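Local coordinates for Na-translocating NADH-quinone reductase subunit C NqrC (Shewanella oneidensis, PDB 4XHF), which is a bacterial NqrC protein with an FMN-binding domain, modelled as a soluble fragment with flavin mononucleotide bound, at residues K68-D80 with W234-Q246. Sequence-based numbering, arbitrary orientation.
Sequences KPLLINLDTGKVD and WFGVEGFQTFFNQ
The turn between strand 67-73 and residues 79-80 packs on the start of helix 241-249, with G77 CA 3.9 Å from F243 CA. It is a β-hairpin at the margin of the antiparallel sheet, set against the C-terminal helix. An Asx motif and an ST turn shape the hairpin loop: N73 OD1 accepts T76 N, and T76 OG1 accepts K78 N.

L74 reaches the loop before the helix with both methyls. CD2 sits over one face of the F240 ring, 4.0 Å from its centroid, in a CH-pi contact. CD1 meets the W234 ring at its edge, 3.9 Å from CZ3. The indole N-H is held by the carbonyl of Y137. A chi1 of 61° swings I72 CG1 over one face of F243, while CG2 comes within 3.7 Å of F243 CE1. I72 CD1 reaches the edge of F240.

G77 has no side chain, and its CA lies close against Q246 CG. T242 CG2 points into the turn, 3.3 Å from T76 O. F240 is the N-cap residue. One water bridges the two backbones: it lies 2.7 Å from both L74 O and G239 O, and accepts from F243 N at 3.0 Å.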
ATOM      1  N   LYS A  68       5.170  13.673   3.681  1.00 11.45           N
ATOM      2  CA  LYS A  68       4.711  13.905   5.044  1.00 13.10           C
ATOM      3  C   LYS A  68       4.146  12.616   5.631  1.00 11.83           C
ATOM      4  O   LYS A  68       3.013  12.243   5.327  1.00 10.37           O
ATOM      5  CB  LYS A  68       3.650  15.006   5.075  1.00 16.46           C
ATOM      6  CG  LYS A  68       3.100  15.304   6.458  1.00 21.82           C
ATOM      7  CD  LYS A  68       2.271  16.585   6.461  1.00 27.59           C
ATOM      8  CE  LYS A  68       0.910  16.369   7.098  1.00 31.63           C
ATOM      9  NZ  LYS A  68      -0.019  17.523   6.909  1.00 34.01           N
ATOM     10  N   PRO A  69       4.937  11.917   6.461  1.00 12.40           N
ATOM     11  CA  PRO A  69       4.420  10.706   7.104  1.00 13.96           C
ATOM     12  C   PRO A  69       3.322  11.025   8.111  1.00 13.49           C
ATOM     13  O   PRO A  69       3.408  12.029   8.819  1.00 14.37           O
ATOM     14  CB  PRO A  69       5.652  10.116   7.803  1.00 15.60           C
ATOM     15  CG  PRO A  69       6.826  10.759   7.146  1.00 15.66           C
ATOM     16  CD  PRO A  69       6.364  12.125   6.758  1.00 15.90           C
ATOM     17  N   LEU A  70       2.303  10.175   8.160  1.00 11.58           N
ATOM     18  CA  LEU A  70       1.171  10.372   9.053  1.00 12.27           C
ATOM     19  C   LEU A  70       0.741   9.064   9.685  1.00 12.02           C
ATOM     20  O   LEU A  70       0.685   8.035   9.018  1.00 10.28           O
ATOM     21  CB  LEU A  70      -0.014  10.974   8.301  1.00 12.93           C
ATOM     22  CG  LEU A  70       0.133  12.399   7.776  1.00 12.43           C
ATOM     23  CD1 LEU A  70      -1.015  12.723   6.844  1.00 14.00           C
ATOM     24  CD2 LEU A  70       0.172  13.376   8.931  1.00 14.18           C
ATOM     25  N   LEU A  71       0.442   9.116  10.977  1.00 11.59           N
ATOM     26  CA  LEU A  71      -0.214   8.013  11.657  1.00 12.15           C
ATOM     27  C   LEU A  71      -1.681   8.389  11.802  1.00 13.86           C
ATOM     28  O   LEU A  71      -2.004   9.399  12.422  1.00 15.60           O
ATOM     29  CB  LEU A  71       0.429   7.743  13.019  1.00 16.28           C
ATOM     30  CG  LEU A  71      -0.055   6.499  13.769  1.00 18.38           C
ATOM     31  CD1 LEU A  71       0.315   5.226  13.013  1.00 19.22           C
ATOM     32  CD2 LEU A  71       0.506   6.475  15.186  1.00 18.41           C
ATOM     33  N   ILE A  72      -2.564   7.588  11.214  1.00 14.76           N
ATOM     34  CA  ILE A  72      -3.986   7.904  11.205  1.00 14.27           C
ATOM     35  C   ILE A  72      -4.798   6.797  11.858  1.00 15.72           C
ATOM     36  O   ILE A  72      -4.449   5.619  11.776  1.00 14.79           O
ATOM     37  CB  ILE A  72      -4.506   8.143   9.764  1.00 15.51           C
ATOM     38  CG1 ILE A  72      -4.330   6.892   8.898  1.00 16.62           C
ATOM     39  CG2 ILE A  72      -3.787   9.327   9.135  1.00 12.88           C
ATOM     40  CD1 ILE A  72      -5.594   6.076   8.738  1.00 20.04           C
ATOM     41  N   ASN A  73      -5.878   7.195  12.521  1.00 17.27           N
ATOM     42  CA  ASN A  73      -6.829   6.253  13.086  1.00 16.85           C
ATOM     43  C   ASN A  73      -7.746   5.723  11.993  1.00 14.85           C
ATOM     44  O   ASN A  73      -8.488   6.482  11.372  1.00 15.69           O
ATOM     45  CB  ASN A  73      -7.646   6.923  14.189  1.00 19.71           C
ATOM     46  CG  ASN A  73      -8.531   5.948  14.931  1.00 21.39           C
ATOM     47  OD1 ASN A  73      -9.609   5.588  14.462  1.00 23.66           O
ATOM     48  ND2 ASN A  73      -8.081   5.518  16.101  1.00 24.29           N
ATOM     49  N   LEU A  74      -7.688   4.418  11.759  1.00 15.48           N
ATOM     50  CA  LEU A  74      -8.411   3.808  10.651  1.00 15.55           C
ATOM     51  C   LEU A  74      -9.927   3.939  10.783  1.00 16.05           C
ATOM     52  O   LEU A  74     -10.625   4.126   9.788  1.00 15.43           O
ATOM     53  CB  LEU A  74      -8.026   2.332  10.530  1.00 15.51           C
ATOM     54  CG  LEU A  74      -6.647   2.068   9.918  1.00 14.58           C
ATOM     55  CD1 LEU A  74      -6.210   0.637  10.174  1.00 13.88           C
ATOM     56  CD2 LEU A  74      -6.657   2.361   8.426  1.00 15.70           C
ATOM     57  N   ASP A  75     -10.434   3.848  12.009  1.00 18.48           N
ATOM     58  CA  ASP A  75     -11.873   3.914  12.240  1.00 22.65           C
ATOM     59  C   ASP A  75     -12.431   5.320  12.037  1.00 21.67           C
ATOM     60  O   ASP A  75     -13.508   5.486  11.461  1.00 19.90           O
ATOM     61  CB  ASP A  75     -12.205   3.431  13.654  1.00 25.61           C
ATOM     62  CG  ASP A  75     -12.005   1.936  13.824  1.00 29.72           C
ATOM     63  OD1 ASP A  75     -12.297   1.179  12.874  1.00 29.30           O
ATOM     64  OD2 ASP A  75     -11.555   1.516  14.912  1.00 34.41           O
ATOM     65  N   THR A  76     -11.698   6.325  12.506  1.00 20.33           N
ATOM     66  CA  THR A  76     -12.177   7.706  12.476  1.00 22.02           C
ATOM     67  C   THR A  76     -11.600   8.500  11.309  1.00 20.16           C
ATOM     68  O   THR A  76     -12.218   9.451  10.831  1.00 20.15           O
ATOM     69  CB  THR A  76     -11.830   8.448  13.782  1.00 23.53           C
ATOM     70  OG1 THR A  76     -10.416   8.665  13.856  1.00 22.92           O
ATOM     71  CG2 THR A  76     -12.287   7.650  14.993  1.00 26.76           C
ATOM     72  N   GLY A  77     -10.414   8.109  10.856  1.00 18.14           N
ATOM     73  CA  GLY A  77      -9.725   8.837   9.806  1.00 18.16           C
ATOM     74  C   GLY A  77      -8.919  10.006  10.348  1.00 19.94           C
ATOM     75  O   GLY A  77      -8.292  10.742   9.585  1.00 19.98           O
ATOM     76  N   LYS A  78      -8.939  10.177  11.668  1.00 22.10           N
ATOM     77  CA  LYS A  78      -8.203  11.259  12.314  1.00 23.96           C
ATOM     78  C   LYS A  78      -6.711  10.951  12.378  1.00 19.41           C
ATOM     79  O   LYS A  78      -6.307   9.791  12.431  1.00 17.54           O
ATOM     80  CB  LYS A  78      -8.743  11.508  13.728  1.00 28.04           C
ATOM     81  CG  LYS A  78      -7.979  12.577  14.510  1.00 30.93           C
ATOM     82  CD  LYS A  78      -8.625  12.886  15.857  1.00 36.16           C
ATOM     83  CE  LYS A  78      -8.482  11.733  16.840  1.00 41.42           C
ATOM     84  NZ  LYS A  78      -7.058  11.443  17.177  1.00 43.58           N
ATOM     85  N   VAL A  79      -5.901  12.006  12.374  1.00 19.43           N
ATOM     86  CA  VAL A  79      -4.458  11.876  12.517  1.00 19.26           C
ATOM     87  C   VAL A  79      -4.098  11.652  13.984  1.00 19.65           C
ATOM     88  O   VAL A  79      -4.505  12.424  14.854  1.00 22.63           O
ATOM     89  CB  VAL A  79      -3.728  13.134  11.980  1.00 21.51           C
ATOM     90  CG1 VAL A  79      -2.227  13.070  12.260  1.00 22.96           C
ATOM     91  CG2 VAL A  79      -3.979  13.296  10.489  1.00 20.44           C
ATOM     92  N   ASP A  80      -3.347  10.586  14.246  1.00 17.47           N
ATOM     93  CA  ASP A  80      -2.827  10.308  15.582  1.00 18.78           C
ATOM     94  C   ASP A  80      -1.358  10.713  15.688  1.00 20.27           C
ATOM     95  O   ASP A  80      -0.649  10.792  14.685  1.00 20.70           O
ATOM     96  CB  ASP A  80      -2.986   8.826  15.930  1.00 18.81           C
ATOM     97  CG  ASP A  80      -4.425   8.445  16.226  1.00 25.46           C
ATOM     98  OD1 ASP A  80      -5.269   9.350  16.401  1.00 28.03           O
ATOM     99  OD2 ASP A  80      -4.713   7.233  16.296  1.00 28.24           O
ATOM    100  N   TRP A 234      -8.239  -3.296   2.214  1.00 11.42           N
ATOM    101  CA  TRP A 234      -7.569  -2.098   2.700  1.00 10.01           C
ATOM    102  C   TRP A 234      -8.083  -0.825   2.049  1.00 10.24           C
ATOM    103  O   TRP A 234      -7.859   0.268   2.564  1.00 13.20           O
ATOM    104  CB  TRP A 234      -6.062  -2.232   2.502  1.00  9.69           C
ATOM    105  CG  TRP A 234      -5.459  -3.061   3.584  1.00 10.41           C
ATOM    106  CD1 TRP A 234      -4.981  -4.333   3.481  1.00 11.13           C
ATOM    107  CD2 TRP A 234      -5.307  -2.682   4.955  1.00 10.02           C
ATOM    108  NE1 TRP A 234      -4.526  -4.766   4.704  1.00 11.50           N
ATOM    109  CE2 TRP A 234      -4.716  -3.770   5.625  1.00 11.66           C
ATOM    110  CE3 TRP A 234      -5.609  -1.525   5.680  1.00  9.74           C
ATOM    111  CZ2 TRP A 234      -4.419  -3.735   6.985  1.00 12.10           C
ATOM    112  CZ3 TRP A 234      -5.312  -1.491   7.027  1.00  9.90           C
ATOM    113  CH2 TRP A 234      -4.724  -2.589   7.667  1.00 10.98           C
ATOM    114  N   PHE A 235      -8.782  -0.965   0.928  1.00 10.91           N
ATOM    115  CA  PHE A 235      -9.502   0.160   0.338  1.00 13.45           C
ATOM    116  C   PHE A 235     -10.998   0.035   0.625  1.00 14.74           C
ATOM    117  O   PHE A 235     -11.815   0.778   0.077  1.00 14.79           O
ATOM    118  CB  PHE A 235      -9.235   0.241  -1.165  1.00 12.93           C
ATOM    119  CG  PHE A 235      -7.844   0.691  -1.497  1.00 11.21           C
ATOM    120  CD1 PHE A 235      -7.482   2.022  -1.361  1.00 14.26           C
ATOM    121  CD2 PHE A 235      -6.894  -0.216  -1.926  1.00 11.46           C
ATOM    122  CE1 PHE A 235      -6.202   2.438  -1.658  1.00 14.58           C
ATOM    123  CE2 PHE A 235      -5.612   0.193  -2.223  1.00 12.83           C
ATOM    124  CZ  PHE A 235      -5.264   1.521  -2.090  1.00 16.39           C
ATOM    125  N   GLY A 236     -11.343  -0.903   1.505  1.00 15.27           N
ATOM    126  CA  GLY A 236     -12.721  -1.134   1.895  1.00 16.07           C
ATOM    127  C   GLY A 236     -13.079  -0.398   3.170  1.00 15.95           C
ATOM    128  O   GLY A 236     -12.281   0.378   3.694  1.00 14.17           O
ATOM    129  N   VAL A 237     -14.277  -0.665   3.682  1.00 17.95           N
ATOM    130  CA  VAL A 237     -14.821   0.081   4.810  1.00 17.44           C
ATOM    131  C   VAL A 237     -14.014  -0.117   6.090  1.00 18.70           C
ATOM    132  O   VAL A 237     -14.014   0.748   6.965  1.00 20.85           O
ATOM    133  CB  VAL A 237     -16.289  -0.311   5.070  1.00 18.60           C
ATOM    134  CG1 VAL A 237     -17.130  -0.040   3.831  1.00 23.99           C
ATOM    135  CG2 VAL A 237     -16.398  -1.774   5.470  1.00 17.79           C
ATOM    136  N   GLU A 238     -13.328  -1.251   6.198  1.00 17.80           N
ATOM    137  CA  GLU A 238     -12.491  -1.527   7.363  1.00 14.96           C
ATOM    138  C   GLU A 238     -11.035  -1.138   7.097  1.00 13.28           C
ATOM    139  O   GLU A 238     -10.155  -1.409   7.913  1.00 14.98           O
ATOM    140  CB  GLU A 238     -12.588  -3.007   7.757  1.00 14.81           C
ATOM    141  CG  GLU A 238     -14.018  -3.466   8.042  1.00 18.65           C
ATOM    142  CD  GLU A 238     -14.092  -4.801   8.764  1.00 21.38           C
ATOM    143  OE1 GLU A 238     -13.861  -4.831   9.991  1.00 22.29           O
ATOM    144  OE2 GLU A 238     -14.396  -5.817   8.106  1.00 21.96           O
ATOM    145  N   GLY A 239     -10.799  -0.484   5.961  1.00 12.46           N
ATOM    146  CA  GLY A 239      -9.468  -0.053   5.571  1.00 11.64           C
ATOM    147  C   GLY A 239      -9.316   1.453   5.609  1.00 11.75           C
ATOM    148  O   GLY A 239      -9.580   2.083   6.631  1.00 13.10           O
ATOM    149  N   PHE A 240      -8.898   2.030   4.487  1.00 14.66           N
ATOM    150  CA  PHE A 240      -8.584   3.454   4.422  1.00 13.12           C
ATOM    151  C   PHE A 240      -9.727   4.304   3.873  1.00 14.14           C
ATOM    152  O   PHE A 240      -9.534   5.480   3.574  1.00 16.68           O
ATOM    153  CB  PHE A 240      -7.335   3.669   3.564  1.00 12.46           C
ATOM    154  CG  PHE A 240      -6.069   3.190   4.210  1.00 11.58           C
ATOM    155  CD1 PHE A 240      -5.488   3.907   5.242  1.00 11.59           C
ATOM    156  CD2 PHE A 240      -5.459   2.021   3.786  1.00 11.94           C
ATOM    157  CE1 PHE A 240      -4.325   3.467   5.840  1.00 11.41           C
ATOM    158  CE2 PHE A 240      -4.296   1.577   4.380  1.00  9.71           C
ATOM    159  CZ  PHE A 240      -3.727   2.301   5.409  1.00 11.41           C
ATOM    160  N   GLN A 241     -10.917   3.725   3.752  1.00 15.52           N
ATOM    161  CA  GLN A 241     -12.023   4.433   3.117  1.00 17.36           C
ATOM    162  C   GLN A 241     -12.459   5.644   3.937  1.00 15.14           C
ATOM    163  O   GLN A 241     -12.690   6.720   3.384  1.00 16.89           O
ATOM    164  CB  GLN A 241     -13.211   3.496   2.893  1.00 23.11           C
ATOM    165  CG  GLN A 241     -13.781   3.561   1.486  1.00 26.07           C
ATOM    166  CD  GLN A 241     -14.838   2.505   1.239  1.00 25.87           C
ATOM    167  OE1 GLN A 241     -14.612   1.544   0.501  1.00 25.04           O
ATOM    168  NE2 GLN A 241     -16.001   2.676   1.856  1.00 23.02           N
ATOM    169  N   THR A 242     -12.570   5.469   5.250  1.00 15.63           N
ATOM    170  CA  THR A 242     -12.912   6.575   6.138  1.00 18.32           C
ATOM    171  C   THR A 242     -11.881   7.687   6.009  1.00 16.31           C
ATOM    172  O   THR A 242     -12.231   8.855   5.871  1.00 17.53           O
ATOM    173  CB  THR A 242     -12.993   6.123   7.611  1.00 23.16           C
ATOM    174  OG1 THR A 242     -14.103   5.236   7.784  1.00 26.58           O
ATOM    175  CG2 THR A 242     -13.162   7.321   8.550  1.00 23.48           C
ATOM    176  N   PHE A 243     -10.608   7.307   6.054  1.00 15.52           N
ATOM    177  CA  PHE A 243      -9.510   8.260   5.946  1.00 14.80           C
ATOM    178  C   PHE A 243      -9.581   9.062   4.651  1.00 17.49           C
ATOM    179  O   PHE A 243      -9.381  10.275   4.657  1.00 19.54           O
ATOM    180  CB  PHE A 243      -8.172   7.527   6.041  1.00 12.63           C
ATOM    181  CG  PHE A 243      -6.987   8.380   5.694  1.00 14.99           C
ATOM    182  CD1 PHE A 243      -6.696   9.518   6.426  1.00 18.67           C
ATOM    183  CD2 PHE A 243      -6.157   8.037   4.642  1.00 13.73           C
ATOM    184  CE1 PHE A 243      -5.602  10.302   6.107  1.00 15.58           C
ATOM    185  CE2 PHE A 243      -5.062   8.815   4.322  1.00 11.55           C
ATOM    186  CZ  PHE A 243      -4.784   9.947   5.057  1.00 11.67           C
ATOM    187  N   PHE A 244      -9.866   8.386   3.543  1.00 17.14           N
ATOM    188  CA  PHE A 244      -9.968   9.063   2.257  1.00 18.55           C
ATOM    189  C   PHE A 244     -11.181   9.990   2.221  1.00 19.55           C
ATOM    190  O   PHE A 244     -11.097  11.109   1.714  1.00 18.96           O
ATOM    191  CB  PHE A 244     -10.050   8.049   1.111  1.00 19.59           C
ATOM    192  CG  PHE A 244      -8.750   7.351   0.811  1.00 19.66           C
ATOM    193  CD1 PHE A 244      -7.531   7.905   1.177  1.00 21.82           C
ATOM    194  CD2 PHE A 244      -8.749   6.138   0.150  1.00 21.27           C
ATOM    195  CE1 PHE A 244      -6.343   7.259   0.896  1.00 22.50           C
ATOM    196  CE2 PHE A 244      -7.564   5.488  -0.136  1.00 22.12           C
ATOM    197  CZ  PHE A 244      -6.359   6.048   0.238  1.00 20.72           C
ATOM    198  N   ASN A 245     -12.306   9.527   2.759  1.00 22.58           N
ATOM    199  CA  ASN A 245     -13.515  10.343   2.806  1.00 27.29           C
ATOM    200  C   ASN A 245     -13.326  11.606   3.642  1.00 27.54           C
ATOM    201  O   ASN A 245     -13.976  12.623   3.397  1.00 27.87           O
ATOM    202  CB  ASN A 245     -14.686   9.532   3.358  1.00 30.92           C
ATOM    203  CG  ASN A 245     -15.258   8.565   2.340  1.00 33.26           C
ATOM    204  OD1 ASN A 245     -15.120   8.758   1.131  1.00 32.32           O
ATOM    205  ND2 ASN A 245     -15.915   7.520   2.827  1.00 37.49           N
ATOM    206  N   GLN A 246     -12.441  11.536   4.631  1.00 26.78           N
ATOM    207  CA  GLN A 246     -12.110  12.702   5.440  1.00 26.29           C
ATOM    208  C   GLN A 246     -11.298  13.707   4.630  1.00 25.89           C
ATOM    209  O   GLN A 246     -11.467  14.917   4.779  1.00 30.09           O
ATOM    210  CB  GLN A 246     -11.336  12.288   6.693  1.00 27.09           C
ATOM    211  CG  GLN A 246     -12.158  11.517   7.710  1.00 31.31           C
ATOM    212  CD  GLN A 246     -13.290  12.339   8.289  1.00 38.17           C
ATOM    213  OE1 GLN A 246     -14.464  12.097   7.999  1.00 39.76           O
ATOM    214  NE2 GLN A 246     -12.944  13.318   9.117  1.00 39.65           N
TER
HETATM  215  O   HOH W   1      -9.856   4.716   7.318  1.00 12.74           O